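Local coordinates for conserved hypothetical protein (Sulfolobus solfataricus, PDB 2FNA), which is an archaeal AAA+ ATPase that binds ADP, probably hydrolyses ATP, and carries a predicted C-terminal winged-helix domain, at residues F281-Y292 with N327-W337. Sequence-based numbering, arbitrary orientation.
Sequences FLHGREIARKRY and NYLTQLTKHSW
A chi1 of 175° turns the Phe281 ring beside its own carbonyl carbon and out toward His335 and Trp337, while Tyr292, whose CG instead lies beside its backbone N, carries its ring to Tyr328. The contact belongs to what is probably a winged helix-turn-helix domain, where the end of helix 259-282 and the start of helix 289-299 meet helix 322-334. Helix 322-334 stops in a Schellman motif: Ser336, at positive phi, lets Trp337 N reach back to Leu332 O, and the turn delivers His335 and Trp337 to Phe281. The resulting aromatic cluster has two T-shaped pairs. Phe281 directs its edge at the face of His335, with planes at 75°, and receives the edge of the Trp337 five-membered ring on its own face, centroids 4.9 Å apart. Leu332 CD2 touches Phe281 CZ, and Phe278 on helix 259-282 extends the cluster. A third T-shaped pair sets the edge of Tyr328 against the face of Tyr292, whose OH comes within 3.5 Å of Gln331 CB.

Arg285 lays its guanidinium across Phe281, with Phe281 CE1 3.6 Å above the group's plane. Arg285 NE donates to Phe281 O at 2.7 Å, holding the side chain over the ring, and its NH1 gives Gln331 OE1 a nearly straight bond (164°) on a lone pair in the carbonyl plane. His335 ND1 is hydrogen-bonded to Glu179, in the ATPase region, consistent with a link between the two parts. At the far end, Ala288 CB packs 3.6 Å from Tyr328 CE1, and Arg291, also salt-bridged to Glu316, donates from NH1 to Tyr328 OH at 3.0 Å, the oxygen tilted out of the guanidinium plane.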
ATOM      1  N   PHE A 281     -12.768   3.752   3.822  1.00 38.16           N
ATOM      2  CA  PHE A 281     -12.565   3.765   5.266  1.00 38.56           C
ATOM      3  C   PHE A 281     -13.865   3.688   6.061  1.00 39.29           C
ATOM      4  O   PHE A 281     -13.910   3.026   7.078  1.00 40.92           O
ATOM      5  CB  PHE A 281     -11.756   5.000   5.704  1.00 37.85           C
ATOM      6  CG  PHE A 281     -11.620   5.138   7.209  1.00 35.68           C
ATOM      7  CD1 PHE A 281     -10.657   4.415   7.908  1.00 34.46           C
ATOM      8  CD2 PHE A 281     -12.476   5.967   7.926  1.00 36.70           C
ATOM      9  CE1 PHE A 281     -10.550   4.527   9.301  1.00 35.19           C
ATOM     10  CE2 PHE A 281     -12.376   6.074   9.293  1.00 30.16           C
ATOM     11  CZ  PHE A 281     -11.418   5.364   9.992  1.00 30.04           C
ATOM     12  N   LEU A 282     -14.908   4.372   5.615  1.00 39.89           N
ATOM     13  CA  LEU A 282     -16.158   4.468   6.381  1.00 40.95           C
ATOM     14  C   LEU A 282     -17.077   3.245   6.190  1.00 41.41           C
ATOM     15  O   LEU A 282     -18.122   3.132   6.841  1.00 42.67           O
ATOM     16  CB  LEU A 282     -16.934   5.736   5.987  1.00 39.55           C
ATOM     17  CG  LEU A 282     -16.307   7.082   6.332  1.00 39.64           C
ATOM     18  CD1 LEU A 282     -17.101   8.205   5.707  1.00 38.99           C
ATOM     19  CD2 LEU A 282     -16.176   7.258   7.833  1.00 42.80           C
ATOM     20  N   HIS A 283     -16.692   2.374   5.267  1.00 43.81           N
ATOM     21  CA  HIS A 283     -17.374   1.130   5.007  1.00 44.87           C
ATOM     22  C   HIS A 283     -17.246   0.284   6.267  1.00 46.78           C
ATOM     23  O   HIS A 283     -16.134   0.056   6.769  1.00 48.07           O
ATOM     24  CB  HIS A 283     -16.729   0.435   3.805  1.00 44.51           C
ATOM     25  CG  HIS A 283     -17.525  -0.708   3.254  1.00 48.11           C
ATOM     26  ND1 HIS A 283     -17.018  -1.578   2.312  1.00 48.48           N
ATOM     27  CD2 HIS A 283     -18.790  -1.121   3.504  1.00 48.56           C
ATOM     28  CE1 HIS A 283     -17.944  -2.467   1.994  1.00 50.15           C
ATOM     29  NE2 HIS A 283     -19.022  -2.221   2.713  1.00 46.02           N
ATOM     30  N   GLY A 284     -18.388  -0.135   6.801  1.00 47.29           N
ATOM     31  CA  GLY A 284     -18.427  -0.852   8.078  1.00 50.25           C
ATOM     32  C   GLY A 284     -18.417   0.019   9.334  1.00 51.03           C
ATOM     33  O   GLY A 284     -18.437  -0.513  10.445  1.00 51.12           O
ATOM     34  N   ARG A 285     -18.374   1.345   9.167  1.00 50.60           N
ATOM     35  CA  ARG A 285     -18.424   2.287  10.294  1.00 48.85           C
ATOM     36  C   ARG A 285     -19.559   3.255  10.094  1.00 50.49           C
ATOM     37  O   ARG A 285     -19.443   4.409  10.481  1.00 48.85           O
ATOM     38  CB  ARG A 285     -17.131   3.111  10.381  1.00 48.94           C
ATOM     39  CG  ARG A 285     -15.870   2.309  10.394  1.00 39.43           C
ATOM     40  CD  ARG A 285     -14.667   3.166   9.993  1.00 37.55           C
ATOM     41  NE  ARG A 285     -13.557   2.300   9.610  1.00 44.46           N
ATOM     42  CZ  ARG A 285     -12.661   1.826  10.458  1.00 38.26           C
ATOM     43  NH1 ARG A 285     -12.741   2.112  11.742  1.00 42.82           N
ATOM     44  NH2 ARG A 285     -11.705   1.031  10.023  1.00 36.01           N
ATOM     45  N   GLU A 286     -20.653   2.800   9.486  1.00 52.36           N
ATOM     46  CA  GLU A 286     -21.738   3.710   9.119  1.00 54.65           C
ATOM     47  C   GLU A 286     -22.368   4.390  10.342  1.00 52.88           C
ATOM     48  O   GLU A 286     -22.873   5.510  10.237  1.00 52.25           O
ATOM     49  CB  GLU A 286     -22.795   2.988   8.271  1.00 56.95           C
ATOM     50  CG  GLU A 286     -23.771   3.921   7.510  1.00 65.01           C
ATOM     51  CD  GLU A 286     -23.130   4.717   6.361  1.00 73.33           C
ATOM     52  OE1 GLU A 286     -21.944   4.484   6.005  1.00 82.03           O
ATOM     53  OE2 GLU A 286     -23.836   5.590   5.811  1.00 79.68           O
ATOM     54  N   ILE A 287     -22.314   3.726  11.495  1.00 52.11           N
ATOM     55  CA  ILE A 287     -22.769   4.328  12.753  1.00 51.27           C
ATOM     56  C   ILE A 287     -21.986   5.622  13.103  1.00 49.98           C
ATOM     57  O   ILE A 287     -22.599   6.645  13.462  1.00 45.80           O
ATOM     58  CB  ILE A 287     -22.731   3.291  13.925  1.00 51.94           C
ATOM     59  CG1 ILE A 287     -23.467   3.814  15.162  1.00 54.90           C
ATOM     60  CG2 ILE A 287     -21.295   2.900  14.295  1.00 54.74           C
ATOM     61  CD1 ILE A 287     -24.989   3.868  15.019  1.00 60.13           C
ATOM     62  N   ALA A 288     -20.655   5.603  12.955  1.00 47.99           N
ATOM     63  CA  ALA A 288     -19.815   6.751  13.373  1.00 46.85           C
ATOM     64  C   ALA A 288     -19.417   7.657  12.195  1.00 46.81           C
ATOM     65  O   ALA A 288     -18.488   8.464  12.291  1.00 46.72           O
ATOM     66  CB  ALA A 288     -18.587   6.260  14.118  1.00 45.99           C
ATOM     67  N   ARG A 289     -20.169   7.548  11.108  1.00 45.13           N
ATOM     68  CA  ARG A 289     -19.809   8.151   9.848  1.00 45.46           C
ATOM     69  C   ARG A 289     -19.761   9.686   9.881  1.00 44.27           C
ATOM     70  O   ARG A 289     -18.771  10.289   9.496  1.00 41.43           O
ATOM     71  CB  ARG A 289     -20.796   7.690   8.788  1.00 47.01           C
ATOM     72  CG  ARG A 289     -20.578   8.336   7.460  1.00 49.92           C
ATOM     73  CD  ARG A 289     -21.763   8.156   6.587  1.00 53.67           C
ATOM     74  NE  ARG A 289     -21.494   8.699   5.268  1.00 48.85           N
ATOM     75  CZ  ARG A 289     -20.817   8.075   4.313  1.00 55.88           C
ATOM     76  NH1 ARG A 289     -20.315   6.851   4.503  1.00 56.24           N
ATOM     77  NH2 ARG A 289     -20.643   8.690   3.155  1.00 58.20           N
ATOM     78  N   LYS A 290     -20.854  10.305  10.299  1.00 43.12           N
ATOM     79  CA  LYS A 290     -20.905  11.762  10.483  1.00 44.11           C
ATOM     80  C   LYS A 290     -19.821  12.268  11.441  1.00 41.69           C
ATOM     81  O   LYS A 290     -19.253  13.336  11.237  1.00 42.17           O
ATOM     82  CB  LYS A 290     -22.302  12.199  10.963  1.00 44.02           C
ATOM     83  CG  LYS A 290     -23.373  12.065   9.881  1.00 45.88           C
ATOM     84  CD  LYS A 290     -24.754  12.529  10.363  1.00 43.97           C
ATOM     85  N   ARG A 291     -19.525  11.482  12.463  1.00 38.62           N
ATOM     86  CA  ARG A 291     -18.505  11.833  13.429  1.00 38.57           C
ATOM     87  C   ARG A 291     -17.120  11.858  12.797  1.00 38.01           C
ATOM     88  O   ARG A 291     -16.356  12.787  13.009  1.00 35.23           O
ATOM     89  CB  ARG A 291     -18.523  10.840  14.583  1.00 40.15           C
ATOM     90  CG  ARG A 291     -19.889  10.747  15.263  1.00 41.50           C
ATOM     91  CD  ARG A 291     -19.833  10.028  16.584  1.00 46.21           C
ATOM     92  NE  ARG A 291     -21.040  10.296  17.367  1.00 43.97           N
ATOM     93  CZ  ARG A 291     -21.190   9.979  18.650  1.00 47.10           C
ATOM     94  NH1 ARG A 291     -20.222   9.370  19.318  1.00 52.38           N
ATOM     95  NH2 ARG A 291     -22.323  10.270  19.266  1.00 49.79           N
ATOM     96  N   TYR A 292     -16.791  10.822  12.030  1.00 39.64           N
ATOM     97  CA  TYR A 292     -15.519  10.798  11.296  1.00 39.03           C
ATOM     98  C   TYR A 292     -15.369  12.003  10.338  1.00 39.84           C
ATOM     99  O   TYR A 292     -14.327  12.652  10.324  1.00 39.27           O
ATOM    100  CB  TYR A 292     -15.343   9.465  10.551  1.00 38.69           C
ATOM    101  CG  TYR A 292     -14.885   8.321  11.438  1.00 39.57           C
ATOM    102  CD1 TYR A 292     -13.631   8.354  12.052  1.00 37.76           C
ATOM    103  CD2 TYR A 292     -15.683   7.195  11.652  1.00 36.88           C
ATOM    104  CE1 TYR A 292     -13.186   7.321  12.859  1.00 36.15           C
ATOM    105  CE2 TYR A 292     -15.236   6.131  12.474  1.00 37.16           C
ATOM    106  CZ  TYR A 292     -13.990   6.207  13.075  1.00 37.14           C
ATOM    107  OH  TYR A 292     -13.515   5.184  13.878  1.00 38.57           O
ATOM    108  N   ASN A 327     -11.111   6.028  20.364  1.00 47.20           N
ATOM    109  CA  ASN A 327     -11.297   4.993  19.345  1.00 45.29           C
ATOM    110  C   ASN A 327     -11.348   5.576  17.928  1.00 42.31           C
ATOM    111  O   ASN A 327     -10.774   4.997  17.009  1.00 38.70           O
ATOM    112  CB  ASN A 327     -12.558   4.169  19.653  1.00 47.47           C
ATOM    113  CG  ASN A 327     -12.974   3.244  18.506  1.00 50.62           C
ATOM    114  OD1 ASN A 327     -12.202   2.388  18.057  1.00 55.41           O
ATOM    115  ND2 ASN A 327     -14.225   3.389  18.058  1.00 56.95           N
ATOM    116  N   TYR A 328     -12.032   6.707  17.750  1.00 41.15           N
ATOM    117  CA  TYR A 328     -12.100   7.359  16.433  1.00 40.42           C
ATOM    118  C   TYR A 328     -10.709   7.831  15.960  1.00 38.58           C
ATOM    119  O   TYR A 328     -10.309   7.604  14.816  1.00 38.88           O
ATOM    120  CB  TYR A 328     -13.068   8.547  16.463  1.00 41.55           C
ATOM    121  CG  TYR A 328     -14.481   8.233  16.917  1.00 42.57           C
ATOM    122  CD1 TYR A 328     -15.132   7.074  16.497  1.00 41.91           C
ATOM    123  CD2 TYR A 328     -15.191   9.129  17.723  1.00 43.26           C
ATOM    124  CE1 TYR A 328     -16.433   6.792  16.895  1.00 43.94           C
ATOM    125  CE2 TYR A 328     -16.504   8.856  18.127  1.00 42.46           C
ATOM    126  CZ  TYR A 328     -17.117   7.685  17.705  1.00 42.83           C
ATOM    127  OH  TYR A 328     -18.409   7.387  18.090  1.00 45.70           O
ATOM    128  N   LEU A 329      -9.966   8.490  16.838  1.00 36.84           N
ATOM    129  CA  LEU A 329      -8.621   8.939  16.486  1.00 36.36           C
ATOM    130  C   LEU A 329      -7.660   7.781  16.290  1.00 36.83           C
ATOM    131  O   LEU A 329      -6.820   7.835  15.413  1.00 37.33           O
ATOM    132  CB  LEU A 329      -8.069   9.923  17.528  1.00 38.10           C
ATOM    133  CG  LEU A 329      -8.865  11.222  17.639  1.00 36.83           C
ATOM    134  CD1 LEU A 329      -8.384  12.052  18.832  1.00 38.64           C
ATOM    135  CD2 LEU A 329      -8.789  12.014  16.340  1.00 39.76           C
ATOM    136  N   THR A 330      -7.778   6.735  17.094  1.00 39.02           N
ATOM    137  CA  THR A 330      -6.943   5.530  16.930  1.00 39.15           C
ATOM    138  C   THR A 330      -7.162   4.848  15.585  1.00 38.01           C
ATOM    139  O   THR A 330      -6.208   4.394  14.959  1.00 39.83           O
ATOM    140  CB  THR A 330      -7.222   4.498  18.053  1.00 38.98           C
ATOM    141  OG1 THR A 330      -6.794   5.051  19.297  1.00 41.08           O
ATOM    142  CG2 THR A 330      -6.478   3.167  17.798  1.00 41.44           C
ATOM    143  N   GLN A 331      -8.421   4.743  15.163  1.00 35.18           N
ATOM    144  CA  GLN A 331      -8.726   4.148  13.883  1.00 36.86           C
ATOM    145  C   GLN A 331      -8.118   4.989  12.736  1.00 36.06           C
ATOM    146  O   GLN A 331      -7.488   4.448  11.818  1.00 37.06           O
ATOM    147  CB  GLN A 331     -10.241   3.975  13.726  1.00 37.38           C
ATOM    148  CG  GLN A 331     -10.824   2.863  14.589  1.00 38.84           C
ATOM    149  CD  GLN A 331     -10.171   1.517  14.293  1.00 42.17           C
ATOM    150  OE1 GLN A 331     -10.357   0.951  13.221  1.00 38.25           O
ATOM    151  NE2 GLN A 331      -9.385   1.016  15.237  1.00 40.64           N
ATOM    152  N   LEU A 332      -8.303   6.302  12.810  1.00 36.10           N
ATOM    153  CA  LEU A 332      -7.795   7.243  11.794  1.00 36.76           C
ATOM    154  C   LEU A 332      -6.277   7.158  11.700  1.00 37.11           C
ATOM    155  O   LEU A 332      -5.692   7.133  10.587  1.00 39.11           O
ATOM    156  CB  LEU A 332      -8.258   8.684  12.131  1.00 34.34           C
ATOM    157  CG  LEU A 332      -9.739   8.977  11.834  1.00 34.92           C
ATOM    158  CD1 LEU A 332     -10.191  10.317  12.383  1.00 33.04           C
ATOM    159  CD2 LEU A 332      -9.998   8.924  10.333  1.00 36.85           C
ATOM    160  N   THR A 333      -5.624   7.080  12.859  1.00 35.75           N
ATOM    161  CA  THR A 333      -4.159   6.943  12.902  1.00 35.43           C
ATOM    162  C   THR A 333      -3.688   5.597  12.333  1.00 36.65           C
ATOM    163  O   THR A 333      -2.686   5.540  11.596  1.00 35.42           O
ATOM    164  CB  THR A 333      -3.627   7.112  14.323  1.00 37.11           C
ATOM    165  OG1 THR A 333      -4.045   8.377  14.838  1.00 39.51           O
ATOM    166  CG2 THR A 333      -2.137   7.071  14.353  1.00 38.07           C
ATOM    167  N   LYS A 334      -4.397   4.517  12.673  1.00 36.02           N
ATOM    168  CA  LYS A 334      -4.023   3.171  12.196  1.00 36.54           C
ATOM    169  C   LYS A 334      -4.150   3.062  10.687  1.00 33.19           C
ATOM    170  O   LYS A 334      -3.424   2.308  10.065  1.00 33.67           O
ATOM    171  CB  LYS A 334      -4.921   2.089  12.808  1.00 37.40           C
ATOM    172  CG  LYS A 334      -4.781   1.911  14.302  1.00 52.74           C
ATOM    173  CD  LYS A 334      -3.875   0.745  14.665  1.00 59.82           C
ATOM    174  CE  LYS A 334      -4.353   0.093  15.948  1.00 53.65           C
ATOM    175  NZ  LYS A 334      -3.265  -0.736  16.516  1.00 60.19           N
ATOM    176  N   HIS A 335      -5.130   3.769  10.125  1.00 33.66           N
ATOM    177  CA  HIS A 335      -5.424   3.733   8.713  1.00 33.01           C
ATOM    178  C   HIS A 335      -4.709   4.901   7.967  1.00 33.88           C
ATOM    179  O   HIS A 335      -4.834   5.043   6.749  1.00 36.69           O
ATOM    180  CB  HIS A 335      -6.944   3.698   8.468  1.00 33.62           C
ATOM    181  CG  HIS A 335      -7.592   2.410   8.885  1.00 38.99           C
ATOM    182  ND1 HIS A 335      -7.900   1.404   7.988  1.00 38.10           N
ATOM    183  CD2 HIS A 335      -7.970   1.953  10.106  1.00 38.24           C
ATOM    184  CE1 HIS A 335      -8.447   0.393   8.637  1.00 37.90           C
ATOM    185  NE2 HIS A 335      -8.494   0.698   9.919  1.00 42.91           N
ATOM    186  N   SER A 336      -3.877   5.645   8.696  1.00 32.87           N
ATOM    187  CA  SER A 336      -2.947   6.640   8.127  1.00 32.63           C
ATOM    188  C   SER A 336      -3.654   7.877   7.541  1.00 34.24           C
ATOM    189  O   SER A 336      -3.132   8.545   6.636  1.00 36.95           O
ATOM    190  CB  SER A 336      -2.020   5.976   7.123  1.00 35.60           C
ATOM    191  OG  SER A 336      -1.087   5.155   7.802  1.00 34.07           O
ATOM    192  N   TRP A 337      -4.796   8.241   8.128  1.00 34.16           N
ATOM    193  CA  TRP A 337      -5.511   9.456   7.710  1.00 35.29           C
ATOM    194  C   TRP A 337      -4.914  10.660   8.386  1.00 35.06           C
ATOM    195  O   TRP A 337      -4.768  11.735   7.762  1.00 31.96           O
ATOM    196  CB  TRP A 337      -7.014   9.348   7.994  1.00 34.61           C
ATOM    197  CG  TRP A 337      -7.616   8.480   7.019  1.00 40.23           C
ATOM    198  CD1 TRP A 337      -7.873   7.148   7.145  1.00 39.36           C
ATOM    199  CD2 TRP A 337      -7.962   8.836   5.687  1.00 40.40           C
ATOM    200  NE1 TRP A 337      -8.406   6.665   5.983  1.00 40.35           N
ATOM    201  CE2 TRP A 337      -8.456   7.679   5.063  1.00 40.79           C
ATOM    202  CE3 TRP A 337      -7.920  10.031   4.964  1.00 40.84           C
ATOM    203  CZ2 TRP A 337      -8.902   7.682   3.746  1.00 40.94           C
ATOM    204  CZ3 TRP A 337      -8.353  10.033   3.667  1.00 38.56           C
ATOM    205  CH2 TRP A 337      -8.837   8.875   3.062  1.00 41.72           C
TER